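Local coordinates for pollen-specific leucine-rich repeat extensin-like protein 1 (Arabidopsis thaliana, PDB 6TME), which probably binds a small secreted peptide or protein partner through its leucine-rich repeat domain, as a cell-wall leucine-rich repeat extensin-like protein of pollen, at residues A[169-174]-A[192-197]; A[121-126]-A[148-153]. All coordinates share one frame; numbering follows the deposited sequence.

Contact 1: residues A[169-174]-A[192-197]; sequences LDIRYN and IFLNNN. With GOL (glycerol), chain S.
The backbone oxygen of Ile171 is gripped by two asparagine amides from opposite faces of its carbonyl plane: Asn174 ND2 bonds to Ile171 O at 2.9 Å, and Asn197 ND2 reaches Ile171 O across the contact at 3.1 Å. Asn197 ND2 spends its second N-H on Leu194 O, so one amide ties two successive turns together. This is the asparagine ladder of leucine-rich repeats, in which asparagine suits its place because its flat NH2 can serve two backbone oxygens at once. Before the turns, the strands pair in parallel through Phe193 N to Leu169 O (3.1 Å) and Ile171 N to Phe193 O; beyond them, Tyr173 N donates to Asn195 O at 3.0 Å. Asp170 OD1 closes an Asx turn onto Arg172 N, while its OD2 uses the syn lone pair to hold Arg172 NE at 2.8 Å in a salt bridge. Asn196 CG lies anti to the carbonyl carbon (chi1 -71°), which lays its amide along the Tyr173 ring, planes 15° apart. Arg172, Tyr173 OH and Asn195 ND2 bond to the backbone of the chain of another protein, and Asn195 OD1 to Thr216 OG1. With an alanine here instead of Tyr173, the Asn196 amide is likely to lose the ring it lies on, and that backbone its phenol partner. A glycerol, probably from the crystallisation liquor, accepts from Asn196 ND2 through its O2. Strands 168-170 and 191-193 lie between strands 144-146 and 214-216; Ile171 CD1 and Leu194 CD2 meet at 3.9 Å, and both side chains pack on Phe199 of strand 198-201.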
loop_
_atom_site.group_PDB
_atom_site.type_symbol
_atom_site.label_atom_id
_atom_site.label_comp_id
_atom_site.label_asym_id
_atom_site.label_seq_id
_atom_site.Cartn_x
_atom_site.Cartn_y
_atom_site.Cartn_z
ATOM N N LEU A 169 2.499 3.213 -7.184
ATOM C CA LEU A 169 2.676 4.440 -6.422
ATOM C C LEU A 169 2.865 4.042 -4.970
ATOM O O LEU A 169 1.934 3.514 -4.350
ATOM C CB LEU A 169 1.473 5.355 -6.589
ATOM C CG LEU A 169 1.519 6.720 -5.893
ATOM C CD1 LEU A 169 2.794 7.459 -6.200
ATOM C CD2 LEU A 169 0.311 7.569 -6.293
ATOM N N ASP A 170 4.064 4.282 -4.429
ATOM C CA ASP A 170 4.348 4.063 -3.010
ATOM C C ASP A 170 4.786 5.366 -2.339
ATOM O O ASP A 170 5.904 5.834 -2.558
ATOM C CB ASP A 170 5.408 2.981 -2.826
ATOM C CG ASP A 170 5.454 2.453 -1.391
ATOM O OD1 ASP A 170 5.024 3.199 -0.486
ATOM O OD2 ASP A 170 5.923 1.312 -1.160
ATOM N N ILE A 171 3.924 5.936 -1.495
ATOM C CA ILE A 171 4.255 7.110 -0.697
ATOM C C ILE A 171 4.192 6.821 0.797
ATOM O O ILE A 171 4.228 7.746 1.608
ATOM C CB ILE A 171 3.353 8.304 -1.056
ATOM C CG1 ILE A 171 1.889 7.982 -0.688
ATOM C CG2 ILE A 171 3.483 8.651 -2.561
ATOM C CD1 ILE A 171 0.945 9.165 -0.849
ATOM N N ARG A 172 4.124 5.546 1.171
ATOM C CA ARG A 172 3.974 5.147 2.562
ATOM C C ARG A 172 5.164 5.630 3.393
ATOM O O ARG A 172 6.276 5.837 2.885
ATOM C CB ARG A 172 3.823 3.613 2.653
ATOM C CG ARG A 172 5.140 2.844 2.471
ATOM C CD ARG A 172 5.022 1.349 2.123
ATOM N NE ARG A 172 6.308 0.957 1.541
ATOM C CZ ARG A 172 7.301 0.349 2.190
ATOM N NH1 ARG A 172 7.174 -0.047 3.467
ATOM N NH2 ARG A 172 8.441 0.129 1.551
ATOM N N TYR A 173 4.898 5.861 4.681
ATOM C CA TYR A 173 5.925 6.188 5.676
ATOM C C TYR A 173 6.567 7.549 5.405
ATOM O O TYR A 173 7.791 7.706 5.433
ATOM C CB TYR A 173 6.982 5.085 5.757
ATOM C CG TYR A 173 6.602 4.041 6.752
ATOM C CD1 TYR A 173 6.641 4.304 8.127
ATOM C CD2 TYR A 173 6.172 2.793 6.329
ATOM C CE1 TYR A 173 6.266 3.318 9.060
ATOM C CE2 TYR A 173 5.819 1.820 7.226
ATOM C CZ TYR A 173 5.858 2.087 8.590
ATOM O OH TYR A 173 5.490 1.093 9.443
ATOM N N ASN A 174 5.725 8.536 5.131
ATOM C CA ASN A 174 6.168 9.911 4.998
ATOM C C ASN A 174 5.286 10.718 5.947
ATOM O O ASN A 174 4.740 10.193 6.919
ATOM C CB ASN A 174 6.089 10.381 3.547
ATOM C CG ASN A 174 7.224 9.851 2.706
ATOM O OD1 ASN A 174 8.364 10.293 2.842
ATOM N ND2 ASN A 174 6.917 8.918 1.808
ATOM N N ILE A 192 -1.262 0.764 -4.686
ATOM C CA ILE A 192 -1.378 2.066 -4.038
ATOM C C ILE A 192 -1.028 1.855 -2.564
ATOM O O ILE A 192 -1.801 1.239 -1.817
ATOM C CB ILE A 192 -2.789 2.668 -4.192
ATOM C CG1 ILE A 192 -3.264 2.575 -5.639
ATOM C CG2 ILE A 192 -2.839 4.124 -3.720
ATOM C CD1 ILE A 192 -4.749 2.829 -5.838
ATOM N N PHE A 193 0.139 2.341 -2.147
ATOM C CA PHE A 193 0.564 2.266 -0.752
ATOM C C PHE A 193 0.487 3.668 -0.161
ATOM O O PHE A 193 1.221 4.563 -0.585
ATOM C CB PHE A 193 1.974 1.680 -0.635
ATOM C CG PHE A 193 2.088 0.279 -1.187
ATOM C CD1 PHE A 193 1.644 -0.800 -0.455
ATOM C CD2 PHE A 193 2.616 0.050 -2.463
ATOM C CE1 PHE A 193 1.737 -2.101 -0.958
ATOM C CE2 PHE A 193 2.704 -1.242 -2.981
ATOM C CZ PHE A 193 2.268 -2.321 -2.223
ATOM N N LEU A 194 -0.415 3.863 0.798
ATOM C CA LEU A 194 -0.579 5.146 1.471
ATOM C C LEU A 194 -0.269 5.066 2.955
ATOM O O LEU A 194 -0.258 6.100 3.620
ATOM C CB LEU A 194 -2.008 5.674 1.297
ATOM C CG LEU A 194 -2.618 5.587 -0.095
ATOM C CD1 LEU A 194 -4.125 5.719 0.031
ATOM C CD2 LEU A 194 -2.036 6.674 -1.019
ATOM N N ASN A 195 0.006 3.875 3.479
ATOM C CA ASN A 195 -0.017 3.656 4.913
ATOM C C ASN A 195 1.041 4.502 5.607
ATOM O O ASN A 195 2.023 4.946 4.996
ATOM C CB ASN A 195 0.181 2.171 5.246
ATOM C CG ASN A 195 1.496 1.596 4.687
ATOM O OD1 ASN A 195 1.606 1.259 3.502
ATOM N ND2 ASN A 195 2.495 1.492 5.550
ATOM N N ASN A 196 0.807 4.753 6.899
ATOM C CA ASN A 196 1.757 5.463 7.764
ATOM C C ASN A 196 2.065 6.854 7.223
ATOM O O ASN A 196 3.220 7.239 6.993
ATOM C CB ASN A 196 3.039 4.658 7.950
ATOM C CG ASN A 196 2.833 3.448 8.818
ATOM O OD1 ASN A 196 2.366 2.401 8.351
ATOM N ND2 ASN A 196 3.190 3.575 10.090
ATOM N N ASN A 197 0.994 7.602 7.005
ATOM C CA ASN A 197 1.090 9.021 6.717
ATOM C C ASN A 197 0.193 9.721 7.733
ATOM O O ASN A 197 -0.114 9.203 8.812
ATOM C CB ASN A 197 0.722 9.275 5.250
ATOM C CG ASN A 197 1.897 9.060 4.335
ATOM O OD1 ASN A 197 2.796 9.902 4.264
ATOM N ND2 ASN A 197 1.937 7.899 3.679
HETATM C C1 GOL S . 5.184 8.462 9.877
HETATM O O1 GOL S . 5.845 8.188 8.625
HETATM C C2 GOL S . 3.924 7.491 10.105
HETATM O O2 GOL S . 4.184 6.400 10.940
HETATM C C3 GOL S . 2.783 8.373 10.686
HETATM O O3 GOL S . 1.602 7.632 10.546
#

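Contact 2: residues A[121-126]-A[148-153]. With SO4 (sulfate ion), chain H.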
loop_
_atom_site.group_PDB
_atom_site.type_symbol
_atom_site.label_atom_id
_atom_site.label_comp_id
_atom_site.label_asym_id
_atom_site.label_seq_id
_atom_site.Cartn_x
_atom_site.Cartn_y
_atom_site.Cartn_z
ATOM N N PHE A 121 11.555 5.027 -10.650
ATOM C CA PHE A 121 12.129 5.933 -9.656
ATOM C C PHE A 121 11.963 5.293 -8.275
ATOM O O PHE A 121 10.861 5.297 -7.702
ATOM C CB PHE A 121 11.464 7.299 -9.758
ATOM C CG PHE A 121 12.126 8.360 -8.935
ATOM C CD1 PHE A 121 13.205 9.084 -9.440
ATOM C CD2 PHE A 121 11.674 8.640 -7.660
ATOM C CE1 PHE A 121 13.819 10.072 -8.682
ATOM C CE2 PHE A 121 12.269 9.638 -6.900
ATOM C CZ PHE A 121 13.362 10.346 -7.415
ATOM N N HIS A 122 13.050 4.707 -7.760
ATOM C CA HIS A 122 13.054 4.030 -6.462
ATOM C C HIS A 122 13.979 4.790 -5.516
ATOM O O HIS A 122 15.196 4.798 -5.722
ATOM C CB HIS A 122 13.520 2.576 -6.593
ATOM C CG HIS A 122 12.670 1.733 -7.498
ATOM N ND1 HIS A 122 13.061 0.480 -7.926
ATOM C CD2 HIS A 122 11.456 1.958 -8.059
ATOM C CE1 HIS A 122 12.131 -0.023 -8.722
ATOM N NE2 HIS A 122 11.151 0.858 -8.825
ATOM N N VAL A 123 13.420 5.430 -4.484
ATOM C CA VAL A 123 14.251 6.067 -3.458
ATOM C C VAL A 123 13.777 5.678 -2.060
ATOM O O VAL A 123 13.843 6.485 -1.128
ATOM C CB VAL A 123 14.321 7.608 -3.623
ATOM C CG1 VAL A 123 15.122 7.987 -4.925
ATOM C CG2 VAL A 123 12.951 8.238 -3.654
ATOM N N ASN A 124 13.365 4.419 -1.889
ATOM C CA ASN A 124 12.970 3.929 -0.573
ATOM C C ASN A 124 14.079 4.100 0.453
ATOM O O ASN A 124 15.256 3.837 0.177
ATOM C CB ASN A 124 12.576 2.457 -0.613
ATOM C CG ASN A 124 12.409 1.861 0.814
ATOM O OD1 ASN A 124 13.376 1.448 1.438
ATOM N ND2 ASN A 124 11.189 1.875 1.334
ATOM N N SER A 125 13.680 4.518 1.658
ATOM C CA SER A 125 14.568 4.624 2.819
ATOM C C SER A 125 15.728 5.580 2.549
ATOM O O SER A 125 16.903 5.232 2.677
ATOM C CB SER A 125 15.087 3.247 3.255
ATOM O OG SER A 125 14.011 2.401 3.665
ATOM N N ASN A 126 15.378 6.796 2.151
ATOM C CA ASN A 126 16.305 7.920 2.161
ATOM C C ASN A 126 15.755 8.966 3.118
ATOM O O ASN A 126 14.752 8.746 3.799
ATOM C CB ASN A 126 16.516 8.477 0.754
ATOM C CG ASN A 126 17.469 7.620 -0.065
ATOM O OD1 ASN A 126 18.698 7.780 0.015
ATOM N ND2 ASN A 126 16.916 6.685 -0.822
ATOM N N SER A 148 8.719 5.737 -0.675
ATOM C CA SER A 148 8.402 5.255 0.665
ATOM C C SER A 148 9.555 5.496 1.641
ATOM O O SER A 148 10.734 5.414 1.279
ATOM C CB SER A 148 8.057 3.767 0.621
ATOM O OG SER A 148 9.142 2.996 0.136
ATOM N N ASN A 149 9.198 5.831 2.883
ATOM C CA ASN A 149 10.132 5.928 4.009
ATOM C C ASN A 149 11.152 7.046 3.795
ATOM O O ASN A 149 12.367 6.837 3.794
ATOM C CB ASN A 149 10.832 4.589 4.282
ATOM C CG ASN A 149 11.617 4.618 5.569
ATOM O OD1 ASN A 149 11.341 5.441 6.460
ATOM N ND2 ASN A 149 12.605 3.745 5.682
ATOM N N ASN A 150 10.628 8.252 3.635
ATOM C CA ASN A 150 11.456 9.433 3.445
ATOM C C ASN A 150 10.960 10.504 4.415
ATOM O O ASN A 150 10.306 10.218 5.427
ATOM C CB ASN A 150 11.416 9.851 1.971
ATOM C CG ASN A 150 12.528 9.205 1.162
ATOM O OD1 ASN A 150 13.671 9.645 1.226
ATOM N ND2 ASN A 150 12.200 8.158 0.403
ATOM N N ARG A 151 11.259 11.764 4.106
ATOM C CA ARG A 151 10.849 12.896 4.932
ATOM C C ARG A 151 9.974 13.851 4.136
ATOM O O ARG A 151 10.033 15.069 4.323
ATOM C CB ARG A 151 12.065 13.621 5.507
ATOM C CG ARG A 151 12.970 12.705 6.342
ATOM C CD ARG A 151 12.318 12.454 7.690
ATOM N NE ARG A 151 13.088 11.538 8.531
ATOM C CZ ARG A 151 12.754 10.268 8.728
ATOM N NH1 ARG A 151 11.677 9.762 8.133
ATOM N NH2 ARG A 151 13.494 9.502 9.513
ATOM N N PHE A 152 9.165 13.311 3.233
ATOM C CA PHE A 152 8.247 14.158 2.491
ATOM C C PHE A 152 7.066 14.575 3.368
ATOM O O PHE A 152 6.679 13.869 4.304
ATOM C CB PHE A 152 7.759 13.428 1.253
ATOM C CG PHE A 152 8.835 13.164 0.258
ATOM C CD1 PHE A 152 9.497 14.222 -0.365
ATOM C CD2 PHE A 152 9.195 11.859 -0.058
ATOM C CE1 PHE A 152 10.479 13.983 -1.300
ATOM C CE2 PHE A 152 10.185 11.612 -0.986
ATOM C CZ PHE A 152 10.821 12.679 -1.621
ATOM N N VAL A 153 6.494 15.741 3.050
ATOM C CA VAL A 153 5.508 16.394 3.903
ATOM C C VAL A 153 4.450 17.101 3.060
ATOM O O VAL A 153 4.665 17.448 1.894
ATOM C CB VAL A 153 6.153 17.422 4.867
ATOM C CG1 VAL A 153 6.909 16.736 5.983
ATOM C CG2 VAL A 153 7.060 18.390 4.092
HETATM S S SO4 H . 16.159 10.801 10.428
HETATM O O1 SO4 H . 17.184 11.564 11.109
HETATM O O2 SO4 H . 16.666 9.719 9.589
HETATM O O3 SO4 H . 15.416 11.753 9.619
HETATM O O4 SO4 H . 15.306 10.166 11.427
#
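Asn150 ND2 donates to Val123 O at 2.8 Å, a rung of the asparagine ladder that joins successive turns of the leucine-rich repeat solenoid. Asn126 ND2 reaches the same oxygen from the opposite face of its carbonyl plane, leaving Val123 O held by two amides. Each of these asparagines has further work: Asn150 ND2 also serves Val147 O and Asn126 ND2 serves Leu99 O, while Asn150 OD1 accepts from Phe128 N and Asn126 OD1 from Ile104 N. An amide suits such a buried turn because it offers both a double donor and an acceptor to the backbone. The main chains are joined directly by Ser125 N to Ser148 O (3.1 Å).

On the side facing the chain of another protein, small polar side chains form a chain of bonds. Asn124 carries its ND2 to Ser148 OG, 2.6 Å away and within 5° of the amide plane, because its CG swings to the far side from the backbone N (chi1 169°). Ser148 OG is also bonded to Asp146 OD1, and Asn124 ND2 bonds to the backbone of the other protein as well. Ser125 OG accepts from Asn149 ND2 at 2.8 Å; a polar side chain of the other protein bonds to it too. Past the turn, Arg151 binds a sulfate, probably from the crystallisation liquor, edge-on: NE meets O3 at 2.6 Å and NH2 meets O4 at 2.7 Å.

How the contacts relate
Contact 2 comes first along the chain, contact 1 wholly after it, and their centres lie 10 Å apart. Strands 120-122, 144-146, 168-170 and 191-193 succeed one another in parallel through the leucine-rich repeat solenoid, while segment 148-153 carries strand 151-153 of a second, small parallel sheet with 105-106 and 127-130. The contacts meet directly where Arg172 O approaches Asn149 N at 2.9 Å and Asn174 OD1 approaches Phe152 N at 3.1 Å, both probable hydrogen bonds. The asparagine ladder joins them too: Asn174 ND2 bonds to Val147 O, the carbonyl that Asn150 ND2 also uses. Side chains of both contacts reach the chain of another protein, consistent with a binding surface built from successive repeats.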